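Local coordinates for protein CDP-archaeol synthase (Aeropyrum pernix K1, PDB 5GUF) that catalyses the transfer of a cytidylyl group from CTP to an unsaturated archaeal ether-lipid phosphate, yielding CDP-archaeol and diphosphate within the membrane, at residues 37-42 and 53-58; 98-103 and 123-128. One frame throughout, in Å; residues are numbered along the deposited sequence.

Contact 1: residues 37-42 and 53-58. With CTP (cytidine-5'-triphosphate), chain B.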
loop_
_atom_site.group_PDB
_atom_site.type_symbol
_atom_site.label_atom_id
_atom_site.label_comp_id
_atom_site.label_asym_id
_atom_site.label_seq_id
_atom_site.Cartn_x
_atom_site.Cartn_y
_atom_site.Cartn_z
ATOM N N ARG A 37 -17.866 -2.508 22.485
ATOM C CA ARG A 37 -19.198 -2.256 21.949
ATOM C C ARG A 37 -19.575 -0.784 21.958
ATOM O O ARG A 37 -20.646 -0.446 21.447
ATOM C CB ARG A 37 -20.246 -3.066 22.732
ATOM C CG ARG A 37 -20.836 -4.248 21.966
ATOM C CD ARG A 37 -22.341 -4.357 22.203
ATOM N NE ARG A 37 -23.105 -3.412 21.387
ATOM C CZ ARG A 37 -24.393 -3.135 21.568
ATOM N NH1 ARG A 37 -25.005 -2.263 20.773
ATOM N NH2 ARG A 37 -25.066 -3.715 22.553
ATOM N N ARG A 38 -18.751 0.094 22.524
ATOM C CA ARG A 38 -18.996 1.523 22.494
ATOM C C ARG A 38 -18.172 2.133 21.370
ATOM O O ARG A 38 -16.938 2.216 21.495
ATOM C CB ARG A 38 -18.632 2.164 23.831
ATOM C CG ARG A 38 -19.383 1.608 25.019
ATOM C CD ARG A 38 -18.872 2.220 26.321
ATOM N NE ARG A 38 -19.247 1.419 27.483
ATOM C CZ ARG A 38 -20.184 1.760 28.364
ATOM N NH1 ARG A 38 -20.845 2.904 28.227
ATOM N NH2 ARG A 38 -20.456 0.959 29.390
ATOM N N PRO A 39 -18.787 2.564 20.269
ATOM C CA PRO A 39 -18.003 3.118 19.160
ATOM C C PRO A 39 -17.312 4.413 19.548
ATOM O O PRO A 39 -17.881 5.277 20.219
ATOM C CB PRO A 39 -19.054 3.358 18.069
ATOM C CG PRO A 39 -20.326 3.591 18.827
ATOM C CD PRO A 39 -20.237 2.665 20.032
ATOM N N VAL A 40 -16.064 4.540 19.102
ATOM C CA VAL A 40 -15.338 5.798 19.243
ATOM C C VAL A 40 -16.135 6.954 18.642
ATOM O O VAL A 40 -16.151 8.066 19.187
ATOM C CB VAL A 40 -13.943 5.673 18.598
ATOM C CG1 VAL A 40 -13.185 6.978 18.715
ATOM C CG2 VAL A 40 -13.159 4.530 19.247
ATOM N N ASP A 41 -16.808 6.719 17.509
ATOM C CA ASP A 41 -17.484 7.811 16.808
ATOM C C ASP A 41 -18.890 8.090 17.346
ATOM O O ASP A 41 -19.628 8.852 16.718
ATOM C CB ASP A 41 -17.528 7.549 15.286
ATOM C CG ASP A 41 -18.481 6.412 14.884
ATOM O OD1 ASP A 41 -19.199 5.868 15.742
ATOM O OD2 ASP A 41 -18.516 6.050 13.684
ATOM N N MET A 42 -19.276 7.498 18.476
ATOM C CA MET A 42 -20.589 7.719 19.088
ATOM C C MET A 42 -21.741 7.419 18.137
ATOM O O MET A 42 -22.861 7.888 18.359
ATOM C CB MET A 42 -20.731 9.151 19.626
ATOM C CG MET A 42 -19.709 9.512 20.695
ATOM S SD MET A 42 -19.884 8.459 22.154
ATOM C CE MET A 42 -18.231 7.774 22.277
ATOM N N LEU A 53 -16.510 6.637 11.652
ATOM C CA LEU A 53 -15.549 5.541 11.757
ATOM C C LEU A 53 -16.175 4.175 11.562
ATOM O O LEU A 53 -15.571 3.317 10.914
ATOM C CB LEU A 53 -14.831 5.568 13.119
ATOM C CG LEU A 53 -13.894 6.767 13.367
ATOM C CD1 LEU A 53 -13.192 6.670 14.739
ATOM C CD2 LEU A 53 -12.865 6.958 12.241
ATOM N N GLY A 54 -17.380 3.953 12.087
ATOM C CA GLY A 54 -18.001 2.650 12.068
ATOM C C GLY A 54 -17.877 1.960 13.413
ATOM O O GLY A 54 -17.146 2.394 14.315
ATOM N N ASP A 55 -18.608 0.842 13.528
ATOM C CA ASP A 55 -18.656 0.083 14.775
ATOM C C ASP A 55 -17.367 -0.673 15.062
ATOM O O ASP A 55 -17.177 -1.130 16.188
ATOM C CB ASP A 55 -19.827 -0.911 14.751
ATOM C CG ASP A 55 -21.159 -0.246 15.036
ATOM O OD1 ASP A 55 -21.163 0.830 15.687
ATOM O OD2 ASP A 55 -22.198 -0.806 14.618
ATOM N N GLY A 56 -16.491 -0.830 14.073
ATOM C CA GLY A 56 -15.274 -1.582 14.285
ATOM C C GLY A 56 -14.266 -0.904 15.185
ATOM O O GLY A 56 -13.272 -1.537 15.538
ATOM N N LYS A 57 -14.488 0.354 15.556
ATOM C CA LYS A 57 -13.561 1.122 16.385
ATOM C C LYS A 57 -14.282 1.428 17.692
ATOM O O LYS A 57 -15.140 2.318 17.746
ATOM C CB LYS A 57 -13.118 2.404 15.681
ATOM C CG LYS A 57 -12.474 2.166 14.335
ATOM C CD LYS A 57 -11.313 1.164 14.430
ATOM C CE LYS A 57 -11.120 0.484 13.096
ATOM N NZ LYS A 57 -10.215 -0.680 13.047
ATOM N N THR A 58 -13.941 0.691 18.742
ATOM C CA THR A 58 -14.625 0.817 20.016
ATOM C C THR A 58 -13.669 1.405 21.041
ATOM O O THR A 58 -12.453 1.358 20.870
ATOM C CB THR A 58 -15.173 -0.538 20.473
ATOM O OG1 THR A 58 -14.097 -1.464 20.657
ATOM C CG2 THR A 58 -16.118 -1.108 19.406
HETATM N N1 CTP B . -11.579 -3.237 17.157
HETATM C C2 CTP B . -12.076 -2.435 18.182
HETATM N N3 CTP B . -11.578 -1.161 18.409
HETATM C C4 CTP B . -10.523 -0.698 17.636
HETATM C C5 CTP B . -9.990 -1.519 16.635
HETATM C C6 CTP B . -10.640 -2.710 16.294
HETATM O O2 CTP B . -12.977 -2.855 18.905
HETATM N N4 CTP B . -10.035 0.520 17.859
HETATM C "C1'" CTP B . -12.120 -4.621 17.002
HETATM C "C2'" CTP B . -13.495 -4.593 16.350
HETATM O "O2'" CTP B . -14.239 -5.689 16.832
HETATM C "C3'" CTP B . -13.183 -4.823 14.895
HETATM C "C4'" CTP B . -12.061 -5.847 15.010
HETATM O "O4'" CTP B . -11.327 -5.470 16.173
HETATM O "O3'" CTP B . -14.307 -5.301 14.204
HETATM C "C5'" CTP B . -11.197 -5.914 13.750
HETATM O "O5'" CTP B . -10.495 -4.708 13.539
HETATM P PA CTP B . -10.571 -3.986 12.108
HETATM O O1A CTP B . -10.301 -5.050 11.067
HETATM O O2A CTP B . -9.603 -2.824 11.996
HETATM O O3A CTP B . -12.086 -3.437 12.037
HETATM P PB CTP B . -13.152 -3.837 10.895
HETATM O O1B CTP B . -14.193 -4.746 11.515
HETATM O O2B CTP B . -12.529 -4.516 9.703
HETATM O O3B CTP B . -13.771 -2.397 10.491
HETATM P PG CTP B . -13.121 -1.425 9.365
HETATM O O1G CTP B . -13.809 -1.695 8.052
HETATM O O2G CTP B . -13.321 -0.026 9.859
HETATM O O3G CTP B . -11.648 -1.676 9.207
HETATM O O HOH W 1 -16.379 4.364 16.018
#
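The carboxylate of Asp41 reaches across to the backbone of residues 53-58, where its OD2 accepts two amide hydrogens. Leu53 N, 2.9 Å from Asp41 OD2, comes in on the anti lone pair, whereas Gly54 N meets the same oxygen from above the carboxylate plane, 42° out of it. With CG between its own backbone N and carbonyl carbon (chi1 71°), the group is turned onto this pair of amides, while OD1 forms a salt bridge with Arg51. Replacing Asp41 by an alanine would probably leave the amides of Leu53 and Gly54 without their shared acceptor and Arg51 without this carboxylate partner.

Backbone bonding continues at Val40, whose N donates to Lys57 O at 2.8 Å, beside the single bridge that pairs Pro39 with Thr58. A buttressing water accepts from Asp41 N and donates to both Gly54 O and Lys57 O, tying the two turns together.

Apolar contact is slight: Val40 CG1 rests against Leu53 CD1 at 4.0 Å, the two side chains crossing obliquely, and Met101 of helix 84-109 touches both.

On the nucleotide side, Thr58 OG1 donates to the cytosine O2 of CTP at 2.5 Å. The Lys57 chain, bent at chi2 (-54°), passes over one face of the cytosine, CD lying 3.7 Å from both N4 and C5 of CTP; its NZ donates to the alpha-phosphate oxygen O2A and also pairs with Asp100. Thr58 also N-caps helix 59-80 through Gly61 N. The arrangement is a nucleotide-binding loop, braced from behind by residues 37-42, that holds the cytosine O2 and contacts the alpha-phosphate of CTP.

Contact 2: residues 98-103 and 123-128; sequences AGDMAG and QLDFYL. With K (potassium ion), chain F; CTP (cytidine-5'-triphosphate), chain B.
Close helix-helix packing beside a bound potassium ion defines this buried contact, its centre about 6 Å from that of the chain, in which Gly99 and Asp100 of helix 84-109 meet Asp125 and Phe126 of helix 121-136. The segment axes approach to 6.9 Å, their N-to-C directions 137° apart. Glycine permits this closeness: Gly99 CA lies 4.5 Å from Phe126 CA and makes a CH...O contact with Asp125 O, and a side chain at Gly99 would run into that carbonyl. At Gly103 one would strike Asp125 OD2.

Asp125 CB sits against Gly99 O at 3.2 Å. With CG between the backbone N and carbonyl carbon (chi1 50°), the carboxylate is swung toward the ion, and OD1 accepts from Phe126 N, which lies above the carboxylate plane. Asp100 CG, anti to the backbone N (chi1 174°), carries OD1 to the potassium at 2.7 Å, while OD2 pairs with Lys57. Asp125 reaches the ion only through water: water 3 donates to its OD1, and water 2 lies 2.9 Å from its OD2, both waters being ligands of the metal. CTP O2A, water 4 and Asp122 O also bind the ion.

Asp100 OD1 and Asp125 OD2, two acceptors, stand only 3.4 Å apart. Potassium, its waters and Lys57 probably offset the repulsion between these carboxylates, so the junction is likely to depend on cations as well as helix packing.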
loop_
_atom_site.group_PDB
_atom_site.type_symbol
_atom_site.label_atom_id
_atom_site.label_comp_id
_atom_site.label_asym_id
_atom_site.label_seq_id
_atom_site.Cartn_x
_atom_site.Cartn_y
_atom_site.Cartn_z
ATOM N N ALA A 98 -4.181 5.311 16.142
ATOM C CA ALA A 98 -4.674 6.440 15.362
ATOM C C ALA A 98 -4.656 6.123 13.872
ATOM O O ALA A 98 -5.608 6.450 13.149
ATOM C CB ALA A 98 -3.832 7.689 15.662
ATOM N N GLY A 99 -3.587 5.464 13.406
ATOM C CA GLY A 99 -3.489 5.108 11.999
ATOM C C GLY A 99 -4.532 4.087 11.573
ATOM O O GLY A 99 -5.056 4.148 10.459
ATOM N N ASP A 100 -4.846 3.136 12.448
ATOM C CA ASP A 100 -5.913 2.194 12.145
ATOM C C ASP A 100 -7.264 2.902 12.057
ATOM O O ASP A 100 -8.082 2.600 11.178
ATOM C CB ASP A 100 -5.934 1.094 13.200
ATOM C CG ASP A 100 -7.094 0.154 13.040
ATOM O OD1 ASP A 100 -7.206 -0.511 11.987
ATOM O OD2 ASP A 100 -7.900 0.073 13.990
ATOM N N MET A 101 -7.513 3.855 12.951
ATOM C CA MET A 101 -8.731 4.648 12.842
ATOM C C MET A 101 -8.715 5.536 11.600
ATOM O O MET A 101 -9.739 5.679 10.924
ATOM C CB MET A 101 -8.924 5.479 14.107
ATOM C CG MET A 101 -9.361 4.628 15.286
ATOM S SD MET A 101 -9.883 5.664 16.644
ATOM C CE MET A 101 -8.287 6.329 17.117
ATOM N N ALA A 102 -7.568 6.140 11.280
ATOM C CA ALA A 102 -7.492 6.946 10.064
ATOM C C ALA A 102 -7.800 6.099 8.832
ATOM O O ALA A 102 -8.437 6.575 7.883
ATOM C CB ALA A 102 -6.117 7.608 9.953
ATOM N N GLY A 103 -7.389 4.830 8.849
ATOM C CA GLY A 103 -7.704 3.939 7.747
ATOM C C GLY A 103 -9.187 3.623 7.658
ATOM O O GLY A 103 -9.754 3.581 6.567
ATOM N N GLN A 123 -3.841 -3.632 6.289
ATOM C CA GLN A 123 -2.700 -4.231 6.962
ATOM C C GLN A 123 -1.629 -3.212 7.330
ATOM O O GLN A 123 -0.812 -3.491 8.204
ATOM C CB GLN A 123 -2.075 -5.324 6.089
ATOM C CG GLN A 123 -2.959 -6.532 5.819
ATOM C CD GLN A 123 -4.008 -6.282 4.741
ATOM O OE1 GLN A 123 -3.804 -5.485 3.815
ATOM N NE2 GLN A 123 -5.147 -6.964 4.861
ATOM N N LEU A 124 -1.626 -2.034 6.715
ATOM C CA LEU A 124 -0.507 -1.120 6.851
ATOM C C LEU A 124 -0.844 0.196 7.549
ATOM O O LEU A 124 0.082 0.901 7.969
ATOM C CB LEU A 124 0.095 -0.836 5.470
ATOM C CG LEU A 124 0.838 -2.038 4.879
ATOM C CD1 LEU A 124 1.551 -1.658 3.594
ATOM C CD2 LEU A 124 1.828 -2.625 5.895
ATOM N N ASP A 125 -2.132 0.528 7.719
ATOM C CA ASP A 125 -2.513 1.822 8.288
ATOM C C ASP A 125 -1.923 2.024 9.679
ATOM O O ASP A 125 -1.445 3.112 10.007
ATOM C CB ASP A 125 -4.039 1.938 8.334
ATOM C CG ASP A 125 -4.718 0.709 8.992
ATOM O OD1 ASP A 125 -4.020 -0.218 9.484
ATOM O OD2 ASP A 125 -5.965 0.667 9.024
ATOM N N PHE A 126 -1.972 0.997 10.518
ATOM C CA PHE A 126 -1.411 1.105 11.859
ATOM C C PHE A 126 0.111 1.211 11.809
ATOM O O PHE A 126 0.714 1.888 12.652
ATOM C CB PHE A 126 -1.831 -0.108 12.706
ATOM C CG PHE A 126 -0.955 -1.290 12.497
ATOM C CD1 PHE A 126 -1.198 -2.167 11.458
ATOM C CD2 PHE A 126 0.174 -1.489 13.287
ATOM C CE1 PHE A 126 -0.353 -3.245 11.234
ATOM C CE2 PHE A 126 1.022 -2.555 13.047
ATOM C CZ PHE A 126 0.740 -3.438 12.022
ATOM N N TYR A 127 0.739 0.526 10.848
ATOM C CA TYR A 127 2.187 0.595 10.697
ATOM C C TYR A 127 2.639 2.000 10.334
ATOM O O TYR A 127 3.667 2.475 10.837
ATOM C CB TYR A 127 2.646 -0.410 9.639
ATOM C CG TYR A 127 4.086 -0.259 9.210
ATOM C CD1 TYR A 127 5.120 -0.659 10.041
ATOM C CD2 TYR A 127 4.414 0.280 7.966
ATOM C CE1 TYR A 127 6.442 -0.526 9.652
ATOM C CE2 TYR A 127 5.736 0.416 7.572
ATOM C CZ TYR A 127 6.744 0.015 8.429
ATOM O OH TYR A 127 8.070 0.140 8.061
ATOM N N LEU A 128 1.871 2.683 9.477
ATOM C CA LEU A 128 2.194 4.033 9.019
ATOM C C LEU A 128 1.993 5.069 10.121
ATOM O O LEU A 128 2.793 6.002 10.250
ATOM C CB LEU A 128 1.334 4.377 7.793
ATOM C CG LEU A 128 1.599 3.579 6.504
ATOM C CD1 LEU A 128 0.495 3.756 5.457
ATOM C CD2 LEU A 128 2.966 3.957 5.915
HETATM K K K F . -7.438 -2.588 10.257
HETATM N N1 CTP B . -11.579 -3.237 17.157
HETATM C C2 CTP B . -12.076 -2.435 18.182
HETATM N N3 CTP B . -11.578 -1.161 18.409
HETATM C C4 CTP B . -10.523 -0.698 17.636
HETATM C C5 CTP B . -9.990 -1.519 16.635
HETATM C C6 CTP B . -10.640 -2.710 16.294
HETATM O O2 CTP B . -12.977 -2.855 18.905
HETATM N N4 CTP B . -10.035 0.520 17.859
HETATM C "C1'" CTP B . -12.120 -4.621 17.002
HETATM C "C2'" CTP B . -13.495 -4.593 16.350
HETATM O "O2'" CTP B . -14.239 -5.689 16.832
HETATM C "C3'" CTP B . -13.183 -4.823 14.895
HETATM C "C4'" CTP B . -12.061 -5.847 15.010
HETATM O "O4'" CTP B . -11.327 -5.470 16.173
HETATM O "O3'" CTP B . -14.307 -5.301 14.204
HETATM C "C5'" CTP B . -11.197 -5.914 13.750
HETATM O "O5'" CTP B . -10.495 -4.708 13.539
HETATM P PA CTP B . -10.571 -3.986 12.108
HETATM O O1A CTP B . -10.301 -5.050 11.067
HETATM O O2A CTP B . -9.603 -2.824 11.996
HETATM O O3A CTP B . -12.086 -3.437 12.037
HETATM P PB CTP B . -13.152 -3.837 10.895
HETATM O O1B CTP B . -14.193 -4.746 11.515
HETATM O O2B CTP B . -12.529 -4.516 9.703
HETATM O O3B CTP B . -13.771 -2.397 10.491
HETATM P PG CTP B . -13.121 -1.425 9.365
HETATM O O1G CTP B . -13.809 -1.695 8.052
HETATM O O2G CTP B . -13.321 -0.026 9.859
HETATM O O3G CTP B . -11.648 -1.676 9.207
HETATM O O HOH W 2 -8.645 0.173 9.879
HETATM O O HOH W 3 -5.209 -2.430 11.492
HETATM O O HOH W 4 -9.925 -3.094 8.831
#

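Contact 1 closes before contact 2 opens along the chain, and their centres lie about 15 Å apart. Residues 37-42 and 53-58 belong to the long loop between helices 31-34 and 59-80, the centre of their contact about 17 Å from that of the chain, whereas residues 98-103 and 123-128 lie on helices 84-109 and 121-136, far nearer the middle of the fold. Helix 84-109 ties the two together through the salt bridge from Lys57 to Asp100, with Met101 packed against the loop. Both contacts touch CTP, the loop holding base and alpha-phosphate while the helices place potassium on that same phosphate. The nucleotide site is thus assembled between a peripheral loop and the helical core.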